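Local coordinates for glutathione S-transferase-like protein (Methylobacillus flagellatus, PDB 4GLT) that binds glutathione and probably acts as a transferase of the glutathione S-transferase family, at residues E80-S85 with V89-H94; K36-A41 with K218-V223; A63-L68 with V73-D78; E132-E137 with E189-H194. One frame throughout, in Å; residues are numbered along the deposited sequence.

Contacts 1 and 4 hold opposite ends of one glutathione: 80-85 grips its gamma-glutamyl part and 189-194 its glycyl carboxylate, the nearest atoms of the two contacts being about 15 Å apart. Contacts 1 and 3 share a sheet, where Leu82 N lies 2.8 Å from Leu74 O in a backbone hydrogen bond between neighbouring strands. In contact 3 the Asn66 side chain is about 7 Å from glutathione. Contact 2 joins the N-terminal and C-terminal domains. Its helix packs on contact 1, with Val40 CG2 3.7 Å from Val89 CG2, while its loop reaches contact 4 through Pro222 CB, 3.6 Å from Leu190 CD2.

Contact 1 (E80-S85 with V89-H94); sequences ESLYDS and VEYLDH. With GSH (glutathione), chain E.
Leu82 and Tyr91 meet inside the beta-beta-alpha unit that closes the thioredoxin-like domain of a glutathione S-transferase, where the edge strand gives way to the helix packed against the sheet. Methyl CD1 of Leu82 lies over one face of the Tyr91 ring, 3.5 Å from Tyr91 CG, in a CH-pi contact displaced toward the rim. A branched leucine suits the place because a single methyl can press on the ring while the two side chains cross at about a right angle. With CG anti to the backbone N, chi1 of Tyr91 (175°) carries the ring toward the strand, and chi2 near 80° turns a face to Leu82.

At the turn from strand to helix lies the gamma-glutamyl end of the glutathione site. Ser85 grips the gamma-glutamyl carboxylate twice: its OG donates to glutathione O12 at 2.6 Å, and its backbone N donates to O11 at 2.9 Å. The small hydroxyl can work beside its own N-H because chi1 is 67°, with OG between the backbone N and the carbonyl carbon. Asp84, one residue earlier, takes the ligand's amino group, glutathione N1 lying 3.2 Å from Asp84 OD2. Asp84 is also the N-cap of helix 85-93, whose first turn is tied by Val89 N to Ser85 O at 3.1 Å. The start of the helix would be expected to favour the bound carboxylate electrostatically.

Further out, Lys36 NZ hydrogen-bonds Ser85 OG, and Leu82 packs on Ile110 of the second subunit. Asp84 OD1 forms a salt bridge with Arg86 NH1 of that subunit.

Contact 2 (K36-A41 with K218-V223); sequences KVRVVA and KDTAPV
This is a buried interdomain packing contact, in which Thr220, from the loop after helix 215-218 near the C-terminus, presses on Arg38 and Val39 of helix 32-44 in the thioredoxin-like domain. A type I beta turn from Lys218 to Ala221 carries Thr220, and its side chain projects toward the helix.

Each branch of the threonine has a different neighbour. OG1 lies 3.4 Å from Val39 CG2, while CG2 comes within 4.1 Å of Arg38 CB. Thr220 CB rests over one face of the Arg38 guanidinium, 3.9 Å above its plane and toward the rim. The Arg38 and Thr220 side chains slide past each other in opposite directions, and the arginine chain bends at chi3 (81°) before its guanidinium. Arginine fits here because it offers aliphatic carbon near the helix and a flat group farther out.

The hydroxyl has polar partners as well as the valine methyl: Thr220 OG1 hydrogen-bonds the backbone oxygens of Phe217 and Ser216 and also Arg35 NE. A residue with both a hydroxyl and a methyl thus meets the polar and apolar needs of one buried spot. Val39 continues onto Ile179 of helix 176-191, joining this contact to the interface between thioredoxin-like and all-helical domains found throughout the glutathione S-transferase fold.

Contact 3 (A63-L68 with V73-D78); sequences ADHNPL and VLILPD
In the thioredoxin-like domain of this glutathione S-transferase, the loop before strand 73-75 folds back over the strand, so that His65 meets Ile75 and Asn66 meets Val73. Ile75 CD1 lies over one face of the His65 imidazole, 3.4 Å from His65 ND1, and the two side chains cross at about a right angle. The partly exposed imidazole lies over the buried isoleucine, whose beta-branched chain suits a strand and whose CD1 reaches the ring.

Toward the ligand site both partners are buried. Asn66 CB packs on Val73 CG2 at 3.7 Å, one methyl of the valine serving as its apolar partner. Val73 and Ile75, two residues apart on the strand, both face the loop.

The amide of Asn66 shapes the chain beyond it. Its OD1 accepts from Leu68 N at 3.1 Å to form an Asx turn, with the donor 56° out of the carbonyl plane, and its ND2 bonds Lys70 O. Asparagine suits this place because one amide can both accept and donate. The hydroxyl of Ser81 ties down the loop at His65 O. The turn leads to Ile71 and Pro72, where this fold usually carries the cis-proline loop of the glutathione site.

Contact 4 (E132-E137 with E189-H194); sequences EGRRPE and ELRYQH. With GSH (glutathione), chain E.
Arg191 and Arg134 cross at about a right angle, one bonded to the ligand and the other reaching in from the exposed side. The firm half is Arg191. Its NH2 donates to glutathione O31 at 3.1 Å with an N-H...O angle of 159°, and this glycyl carboxylate oxygen sits at the edge of the guanidinium, near its plane. A bend at chi2 (-63°) turns the chain toward the ligand, while NE bonds Tyr187 OH and the side chain packs on Val130 and Thr30. Arginine's several N-H groups suit this double task.

Both residues belong to the all-helical C-terminal domain of the glutathione S-transferase fold, near the ends of helices 106-133 and 176-191, which here flank the glycyl end of the site.

The loose half is Arg134, which is solvent-exposed; both arginines touch crystal neighbours. Arg191 NH1 lies at the edge of the Arg134 guanidinium, 3.0 Å from Arg134 NH2, but both are donors and no hydrogen bond joins them. The two guanidinium planes stand 81° apart. The nearby glutathione carboxylate probably offsets part of the gathered charge. From CG to NE the Arg134 chain is extended, carrying its NH2 across to Arg191 CZ at 3.5 Å.

Contact 1 (E80-S85 with V89-H94)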
# COMPACT_ATOMS: atom_id res chain seq x y z
N GLU A 80 12.50 -12.13 11.79
CA GLU A 80 12.19 -11.67 10.45
C GLU A 80 10.95 -10.78 10.50
O GLU A 80 9.98 -11.11 11.19
CB GLU A 80 11.97 -12.84 9.49
CG GLU A 80 10.51 -13.11 9.13
CD GLU A 80 10.34 -13.44 7.65
OE1 GLU A 80 11.15 -12.96 6.84
OE2 GLU A 80 9.39 -14.18 7.30
N SER A 81 10.98 -9.67 9.78
CA SER A 81 9.93 -8.67 9.92
C SER A 81 9.05 -8.52 8.68
O SER A 81 9.53 -8.49 7.56
CB SER A 81 10.51 -7.32 10.35
OG SER A 81 11.58 -6.92 9.52
N LEU A 82 7.76 -8.35 8.93
CA LEU A 82 6.78 -8.14 7.89
C LEU A 82 6.22 -6.72 7.96
O LEU A 82 5.89 -6.22 9.02
CB LEU A 82 5.63 -9.13 8.05
CG LEU A 82 5.91 -10.62 7.93
CD1 LEU A 82 4.65 -11.36 8.29
CD2 LEU A 82 6.34 -10.97 6.54
N TYR A 83 6.14 -6.08 6.80
CA TYR A 83 5.58 -4.75 6.61
C TYR A 83 5.14 -4.81 5.16
O TYR A 83 5.65 -5.64 4.44
CB TYR A 83 6.69 -3.71 6.78
CG TYR A 83 7.89 -4.02 5.94
CD1 TYR A 83 8.02 -3.52 4.67
CD2 TYR A 83 8.89 -4.85 6.40
CE1 TYR A 83 9.10 -3.81 3.89
CE2 TYR A 83 9.97 -5.15 5.63
CZ TYR A 83 10.07 -4.63 4.37
OH TYR A 83 11.13 -4.92 3.58
N ASP A 84 4.22 -3.99 4.69
CA ASP A 84 3.51 -2.98 5.44
C ASP A 84 2.26 -3.58 6.05
O ASP A 84 2.11 -4.77 6.13
CB ASP A 84 3.13 -1.81 4.54
CG ASP A 84 2.18 -2.19 3.43
OD1 ASP A 84 1.97 -3.38 3.19
OD2 ASP A 84 1.64 -1.28 2.78
N SER A 85 1.35 -2.72 6.46
CA SER A 85 0.18 -3.16 7.16
C SER A 85 -0.62 -4.14 6.33
O SER A 85 -1.19 -5.06 6.87
CB SER A 85 -0.69 -1.97 7.56
OG SER A 85 -1.23 -1.35 6.43
N VAL A 89 -1.48 -7.90 7.95
CA VAL A 89 -2.87 -8.31 8.13
C VAL A 89 -3.28 -9.58 7.37
O VAL A 89 -4.23 -10.27 7.75
CB VAL A 89 -3.81 -7.15 7.71
CG1 VAL A 89 -5.11 -7.68 7.13
CG2 VAL A 89 -4.07 -6.22 8.89
N GLU A 90 -2.59 -9.91 6.28
CA GLU A 90 -2.91 -11.17 5.60
C GLU A 90 -2.25 -12.30 6.37
O GLU A 90 -2.85 -13.34 6.63
CB GLU A 90 -2.48 -11.17 4.14
CG GLU A 90 -2.99 -12.37 3.37
CD GLU A 90 -2.92 -12.21 1.87
OE1 GLU A 90 -2.01 -11.52 1.38
OE2 GLU A 90 -3.78 -12.80 1.17
N TYR A 91 -1.01 -12.07 6.77
CA TYR A 91 -0.30 -13.00 7.63
C TYR A 91 -1.09 -13.41 8.88
O TYR A 91 -1.18 -14.59 9.19
CB TYR A 91 1.03 -12.39 8.03
CG TYR A 91 1.80 -13.23 9.00
CD1 TYR A 91 2.54 -14.32 8.58
CD2 TYR A 91 1.78 -12.93 10.36
CE1 TYR A 91 3.25 -15.10 9.47
CE2 TYR A 91 2.50 -13.70 11.26
CZ TYR A 91 3.22 -14.78 10.80
OH TYR A 91 3.92 -15.56 11.69
N LEU A 92 -1.64 -12.44 9.60
CA LEU A 92 -2.31 -12.72 10.88
C LEU A 92 -3.67 -13.41 10.71
O LEU A 92 -4.04 -14.26 11.52
CB LEU A 92 -2.48 -11.43 11.69
CG LEU A 92 -1.21 -10.75 12.21
CD1 LEU A 92 -1.51 -9.31 12.61
CD2 LEU A 92 -0.62 -11.51 13.38
N ASP A 93 -4.42 -13.06 9.67
CA ASP A 93 -5.73 -13.66 9.47
C ASP A 93 -5.59 -15.16 9.25
O ASP A 93 -6.55 -15.90 9.40
CB ASP A 93 -6.48 -13.01 8.31
CG ASP A 93 -7.87 -13.61 8.10
OD1 ASP A 93 -8.52 -14.02 9.09
OD2 ASP A 93 -8.33 -13.67 6.94
N HIS A 94 -4.39 -15.61 8.91
CA HIS A 94 -4.15 -17.02 8.61
C HIS A 94 -3.61 -17.77 9.83
O HIS A 94 -3.43 -18.98 9.80
CB HIS A 94 -3.17 -17.15 7.45
CG HIS A 94 -2.95 -18.56 6.99
ND1 HIS A 94 -1.95 -19.36 7.51
CD2 HIS A 94 -3.59 -19.31 6.07
CE1 HIS A 94 -1.99 -20.54 6.92
NE2 HIS A 94 -2.98 -20.54 6.05
N1 GSH E . 1.81 1.72 3.88
CA1 GSH E . 2.21 1.63 5.30
C1 GSH E . 1.19 0.73 5.92
O11 GSH E . 1.46 0.10 6.95
O12 GSH E . 0.08 0.64 5.34
CB1 GSH E . 2.26 3.04 5.92
CG1 GSH E . 2.73 3.05 7.38
CD1 GSH E . 2.74 4.46 7.95
OE1 GSH E . 2.53 5.42 7.23
N2 GSH E . 2.99 4.58 9.26
CA2 GSH E . 3.17 5.82 10.01
C2 GSH E . 1.91 6.63 10.19
O2 GSH E . 0.83 6.08 10.35
CB2 GSH E . 4.29 6.66 9.39
SG2 GSH E . 5.90 5.87 9.60
N3 GSH E . 2.04 7.96 10.17
CA3 GSH E . 0.89 8.85 10.24
C3 GSH E . 0.53 9.25 11.66
O31 GSH E . -0.11 10.31 11.83
O32 GSH E . 0.87 8.51 12.61

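Contact 2 (K36-A41 with K218-V223)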
# COMPACT_ATOMS: atom_id res chain seq x y z
N LYS A 36 -5.01 -0.54 12.48
CA LYS A 36 -5.66 -1.58 11.68
C LYS A 36 -5.03 -2.93 12.04
O LYS A 36 -5.74 -3.93 12.23
CB LYS A 36 -5.52 -1.27 10.18
CG LYS A 36 -6.16 -2.30 9.24
CD LYS A 36 -5.85 -2.00 7.76
CE LYS A 36 -4.38 -1.67 7.57
NZ LYS A 36 -3.92 -1.80 6.15
N VAL A 37 -3.70 -2.96 12.15
CA VAL A 37 -2.98 -4.17 12.55
C VAL A 37 -3.33 -4.59 13.99
O VAL A 37 -3.61 -5.76 14.24
CB VAL A 37 -1.45 -3.99 12.43
CG1 VAL A 37 -0.73 -5.27 12.82
CG2 VAL A 37 -1.07 -3.61 11.01
N ARG A 38 -3.30 -3.66 14.93
CA ARG A 38 -3.61 -4.01 16.31
C ARG A 38 -5.02 -4.58 16.39
O ARG A 38 -5.25 -5.58 17.07
CB ARG A 38 -3.47 -2.81 17.24
CG ARG A 38 -2.06 -2.23 17.27
CD ARG A 38 -2.10 -0.76 17.64
NE ARG A 38 -2.24 -0.54 19.08
CZ ARG A 38 -2.70 0.59 19.61
NH1 ARG A 38 -3.09 1.59 18.83
NH2 ARG A 38 -2.79 0.72 20.93
N VAL A 39 -5.96 -3.96 15.68
CA VAL A 39 -7.35 -4.40 15.75
C VAL A 39 -7.54 -5.81 15.20
O VAL A 39 -8.39 -6.57 15.68
CB VAL A 39 -8.31 -3.42 15.03
CG1 VAL A 39 -9.67 -4.08 14.77
CG2 VAL A 39 -8.52 -2.16 15.86
N VAL A 40 -6.77 -6.15 14.17
CA VAL A 40 -6.91 -7.45 13.55
C VAL A 40 -6.36 -8.47 14.53
O VAL A 40 -6.95 -9.54 14.71
CB VAL A 40 -6.16 -7.52 12.21
CG1 VAL A 40 -5.82 -8.96 11.84
CG2 VAL A 40 -6.98 -6.85 11.11
N ALA A 41 -5.26 -8.11 15.19
CA ALA A 41 -4.62 -8.97 16.18
C ALA A 41 -5.61 -9.40 17.26
O ALA A 41 -5.65 -10.56 17.66
CB ALA A 41 -3.42 -8.28 16.81
N LYS A 218 -12.35 0.02 20.06
CA LYS A 218 -12.34 1.08 21.06
C LYS A 218 -11.07 1.07 21.91
O LYS A 218 -10.61 2.11 22.36
CB LYS A 218 -13.57 0.99 21.97
CG LYS A 218 -13.77 2.23 22.82
CD LYS A 218 -14.91 2.08 23.82
CE LYS A 218 -14.94 3.27 24.77
NZ LYS A 218 -15.97 3.13 25.83
N ASP A 219 -10.51 -0.12 22.12
CA ASP A 219 -9.33 -0.26 22.96
C ASP A 219 -8.06 0.27 22.30
O ASP A 219 -7.00 0.27 22.91
CB ASP A 219 -9.10 -1.73 23.31
CG ASP A 219 -9.87 -2.16 24.54
OD1 ASP A 219 -10.59 -1.32 25.12
OD2 ASP A 219 -9.73 -3.34 24.94
N THR A 220 -8.18 0.71 21.05
CA THR A 220 -6.99 1.11 20.30
C THR A 220 -7.07 2.54 19.74
O THR A 220 -6.28 2.92 18.88
CB THR A 220 -6.71 0.14 19.14
OG1 THR A 220 -7.85 0.07 18.28
CG2 THR A 220 -6.38 -1.26 19.67
N ALA A 221 -8.02 3.33 20.24
CA ALA A 221 -8.18 4.71 19.79
C ALA A 221 -6.88 5.50 19.90
O ALA A 221 -6.16 5.42 20.90
CB ALA A 221 -9.29 5.41 20.56
N PRO A 222 -6.57 6.29 18.86
CA PRO A 222 -5.36 7.09 18.94
C PRO A 222 -5.45 8.06 20.11
O PRO A 222 -6.54 8.35 20.60
CB PRO A 222 -5.34 7.83 17.60
CG PRO A 222 -6.74 7.78 17.10
CD PRO A 222 -7.29 6.48 17.60
N VAL A 223 -4.29 8.52 20.56
CA VAL A 223 -4.12 9.18 21.84
C VAL A 223 -2.86 10.03 21.86
O VAL A 223 -2.08 10.00 20.92
CB VAL A 223 -4.02 8.15 22.96
CG1 VAL A 223 -3.19 8.72 24.10
CG2 VAL A 223 -5.41 7.76 23.43

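Contact 3 (A63-L68 with V73-D78)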
# COMPACT_ATOMS: atom_id res chain seq x y z
N ALA A 63 14.58 0.94 11.11
CA ALA A 63 15.25 0.73 9.84
C ALA A 63 15.94 -0.62 9.75
O ALA A 63 16.18 -1.12 8.66
CB ALA A 63 16.23 1.84 9.57
N ASP A 64 16.30 -1.19 10.89
CA ASP A 64 16.93 -2.49 10.92
C ASP A 64 15.89 -3.59 10.68
O ASP A 64 16.24 -4.73 10.38
CB ASP A 64 17.62 -2.74 12.26
CG ASP A 64 18.82 -1.82 12.50
OD1 ASP A 64 19.28 -1.75 13.66
OD2 ASP A 64 19.31 -1.17 11.54
N HIS A 65 14.62 -3.26 10.81
CA HIS A 65 13.57 -4.26 10.59
C HIS A 65 12.72 -3.89 9.38
O HIS A 65 12.31 -4.76 8.60
CB HIS A 65 12.74 -4.44 11.86
CG HIS A 65 13.56 -4.76 13.07
ND1 HIS A 65 13.56 -6.01 13.66
CD2 HIS A 65 14.42 -4.01 13.79
CE1 HIS A 65 14.38 -6.00 14.70
NE2 HIS A 65 14.92 -4.80 14.79
N ASN A 66 12.45 -2.61 9.22
CA ASN A 66 11.82 -2.12 8.01
C ASN A 66 12.69 -1.03 7.40
O ASN A 66 12.82 0.05 7.97
CB ASN A 66 10.44 -1.56 8.31
CG ASN A 66 9.68 -1.21 7.06
OD1 ASN A 66 10.22 -1.29 5.95
ND2 ASN A 66 8.43 -0.82 7.21
N PRO A 67 13.30 -1.33 6.24
CA PRO A 67 14.23 -0.39 5.62
C PRO A 67 13.55 0.93 5.27
O PRO A 67 14.20 1.98 5.26
CB PRO A 67 14.66 -1.12 4.34
CG PRO A 67 14.35 -2.56 4.60
CD PRO A 67 13.10 -2.53 5.42
N LEU A 68 12.25 0.87 4.99
CA LEU A 68 11.45 2.04 4.68
C LEU A 68 11.38 2.99 5.87
O LEU A 68 11.15 4.18 5.71
CB LEU A 68 10.03 1.61 4.27
CG LEU A 68 9.89 0.81 2.97
CD1 LEU A 68 8.44 0.40 2.72
CD2 LEU A 68 10.43 1.60 1.79
N VAL A 73 5.49 -2.54 11.97
CA VAL A 73 6.29 -3.67 11.56
C VAL A 73 5.98 -4.82 12.48
O VAL A 73 5.99 -4.65 13.68
CB VAL A 73 7.77 -3.39 11.71
CG1 VAL A 73 8.56 -4.46 11.03
CG2 VAL A 73 8.11 -2.06 11.17
N LEU A 74 5.71 -6.00 11.93
CA LEU A 74 5.59 -7.20 12.76
C LEU A 74 6.91 -7.98 12.72
O LEU A 74 7.29 -8.50 11.67
CB LEU A 74 4.43 -8.10 12.31
CG LEU A 74 4.01 -9.23 13.26
CD1 LEU A 74 2.97 -8.75 14.28
CD2 LEU A 74 3.47 -10.41 12.49
N ILE A 75 7.60 -8.01 13.85
CA ILE A 75 8.81 -8.81 14.01
C ILE A 75 8.47 -10.17 14.62
O ILE A 75 8.08 -10.24 15.79
CB ILE A 75 9.81 -8.11 14.94
CG1 ILE A 75 10.09 -6.70 14.44
CG2 ILE A 75 11.09 -8.94 15.06
CD1 ILE A 75 10.69 -5.78 15.47
N LEU A 76 8.63 -11.23 13.84
CA LEU A 76 8.34 -12.60 14.27
C LEU A 76 9.51 -13.21 15.06
O LEU A 76 10.63 -12.70 14.99
CB LEU A 76 8.01 -13.48 13.05
CG LEU A 76 6.89 -12.97 12.13
CD1 LEU A 76 6.84 -13.78 10.85
CD2 LEU A 76 5.53 -13.01 12.81
N PRO A 77 9.26 -14.29 15.81
CA PRO A 77 10.28 -14.94 16.64
C PRO A 77 11.57 -15.33 15.89
O PRO A 77 12.61 -15.52 16.53
CB PRO A 77 9.58 -16.19 17.17
CG PRO A 77 8.13 -15.86 17.14
CD PRO A 77 7.93 -14.91 15.98
N ASP A 78 11.49 -15.47 14.57
CA ASP A 78 12.68 -15.71 13.75
C ASP A 78 13.55 -14.46 13.72
O ASP A 78 14.74 -14.52 13.38
CB ASP A 78 12.31 -16.04 12.29
CG ASP A 78 10.97 -16.73 12.16
OD1 ASP A 78 10.60 -17.50 13.08
OD2 ASP A 78 10.30 -16.51 11.13

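Contact 4 (E132-E137 with E189-H194)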
# COMPACT_ATOMS: atom_id res chain seq x y z
N GLU A 132 1.41 18.15 5.27
CA GLU A 132 1.61 19.34 4.44
C GLU A 132 1.54 20.58 5.32
O GLU A 132 2.28 21.53 5.13
CB GLU A 132 0.57 19.41 3.32
CG GLU A 132 0.65 20.68 2.47
CD GLU A 132 1.95 20.81 1.69
OE1 GLU A 132 2.79 19.89 1.73
OE2 GLU A 132 2.13 21.85 1.02
N GLY A 133 0.64 20.54 6.29
CA GLY A 133 0.44 21.66 7.19
C GLY A 133 1.58 21.81 8.18
O GLY A 133 1.71 22.85 8.82
N ARG A 134 2.40 20.78 8.30
CA ARG A 134 3.48 20.78 9.26
C ARG A 134 4.79 21.25 8.66
O ARG A 134 5.81 21.30 9.35
CB ARG A 134 3.70 19.39 9.84
CG ARG A 134 2.63 18.92 10.81
CD ARG A 134 3.26 17.95 11.79
NE ARG A 134 2.30 17.38 12.72
CZ ARG A 134 2.13 16.07 12.90
NH1 ARG A 134 2.88 15.21 12.22
NH2 ARG A 134 1.24 15.64 13.78
N ARG A 135 4.77 21.58 7.37
CA ARG A 135 5.99 22.02 6.70
C ARG A 135 6.41 23.38 7.26
O ARG A 135 5.59 24.10 7.83
CB ARG A 135 5.76 22.05 5.19
CG ARG A 135 5.37 20.68 4.64
CD ARG A 135 5.09 20.70 3.14
NE ARG A 135 6.10 21.47 2.43
CZ ARG A 135 7.18 20.96 1.87
NH1 ARG A 135 7.41 19.65 1.91
NH2 ARG A 135 8.05 21.75 1.25
N PRO A 136 7.71 23.73 7.14
CA PRO A 136 8.14 25.04 7.61
C PRO A 136 7.24 26.16 7.08
O PRO A 136 6.66 26.02 6.00
CB PRO A 136 9.56 25.17 7.06
CG PRO A 136 10.03 23.76 6.95
CD PRO A 136 8.83 22.94 6.59
N GLU A 137 7.13 27.25 7.84
CA GLU A 137 6.12 28.27 7.57
C GLU A 137 6.16 28.82 6.14
O GLU A 137 5.11 29.07 5.54
CB GLU A 137 6.18 29.38 8.62
CG GLU A 137 5.76 28.92 10.01
CD GLU A 137 5.65 30.06 11.01
OE1 GLU A 137 5.72 31.23 10.60
OE2 GLU A 137 5.49 29.78 12.22
N GLU A 189 -11.02 11.85 12.87
CA GLU A 189 -11.34 12.48 14.14
C GLU A 189 -10.10 12.98 14.86
O GLU A 189 -10.08 14.06 15.44
CB GLU A 189 -12.13 11.52 15.02
CG GLU A 189 -13.51 11.21 14.50
CD GLU A 189 -14.48 10.87 15.61
OE1 GLU A 189 -14.02 10.69 16.76
OE2 GLU A 189 -15.70 10.78 15.35
N LEU A 190 -9.04 12.18 14.82
CA LEU A 190 -7.81 12.56 15.50
C LEU A 190 -7.24 13.83 14.88
O LEU A 190 -6.80 14.72 15.59
CB LEU A 190 -6.78 11.42 15.41
CG LEU A 190 -5.33 11.79 15.75
CD1 LEU A 190 -5.22 12.26 17.20
CD2 LEU A 190 -4.40 10.61 15.50
N ARG A 191 -7.25 13.91 13.56
CA ARG A 191 -6.50 14.97 12.89
C ARG A 191 -7.36 16.17 12.52
O ARG A 191 -6.84 17.26 12.29
CB ARG A 191 -5.77 14.42 11.66
CG ARG A 191 -4.66 13.43 11.99
CD ARG A 191 -3.55 14.07 12.81
NE ARG A 191 -2.44 13.15 13.04
CZ ARG A 191 -1.43 13.37 13.89
NH1 ARG A 191 -1.40 14.48 14.61
NH2 ARG A 191 -0.46 12.48 14.02
N TYR A 192 -8.67 15.98 12.47
CA TYR A 192 -9.57 17.05 12.06
C TYR A 192 -10.77 17.16 12.99
O TYR A 192 -11.85 16.66 12.68
CB TYR A 192 -10.03 16.83 10.61
CG TYR A 192 -8.89 16.93 9.62
CD1 TYR A 192 -8.36 15.79 9.02
CD2 TYR A 192 -8.33 18.16 9.31
CE1 TYR A 192 -7.31 15.87 8.13
CE2 TYR A 192 -7.27 18.25 8.42
CZ TYR A 192 -6.77 17.11 7.83
OH TYR A 192 -5.71 17.21 6.95
N GLN A 193 -10.56 17.83 14.12
CA GLN A 193 -11.62 18.02 15.12
C GLN A 193 -12.86 18.61 14.48
O GLN A 193 -13.99 18.26 14.85
CB GLN A 193 -11.16 18.95 16.24
CG GLN A 193 -9.72 18.76 16.68
CD GLN A 193 -9.40 19.51 17.95
OE1 GLN A 193 -8.33 20.10 18.09
NE2 GLN A 193 -10.34 19.49 18.89
N HIS A 194 -12.66 19.50 13.52
CA HIS A 194 -13.75 20.29 12.97
C HIS A 194 -14.50 19.61 11.83
O HIS A 194 -15.51 20.11 11.36
CB HIS A 194 -13.25 21.67 12.55
CG HIS A 194 -12.48 22.38 13.63
ND1 HIS A 194 -12.99 22.60 14.89
CD2 HIS A 194 -11.24 22.93 13.62
CE1 HIS A 194 -12.10 23.24 15.62
NE2 HIS A 194 -11.02 23.45 14.88
N1 GSH E . 1.81 1.72 3.88
CA1 GSH E . 2.21 1.63 5.30
C1 GSH E . 1.19 0.73 5.92
O11 GSH E . 1.46 0.10 6.95
O12 GSH E . 0.08 0.64 5.34
CB1 GSH E . 2.26 3.04 5.92
CG1 GSH E . 2.73 3.05 7.38
CD1 GSH E . 2.74 4.46 7.95
OE1 GSH E . 2.53 5.42 7.23
N2 GSH E . 2.99 4.58 9.26
CA2 GSH E . 3.17 5.82 10.01
C2 GSH E . 1.91 6.63 10.19
O2 GSH E . 0.83 6.08 10.35
CB2 GSH E . 4.29 6.66 9.39
SG2 GSH E . 5.90 5.87 9.60
N3 GSH E . 2.04 7.96 10.17
CA3 GSH E . 0.89 8.85 10.24
C3 GSH E . 0.53 9.25 11.66
O31 GSH E . -0.11 10.31 11.83
O32 GSH E . 0.87 8.51 12.61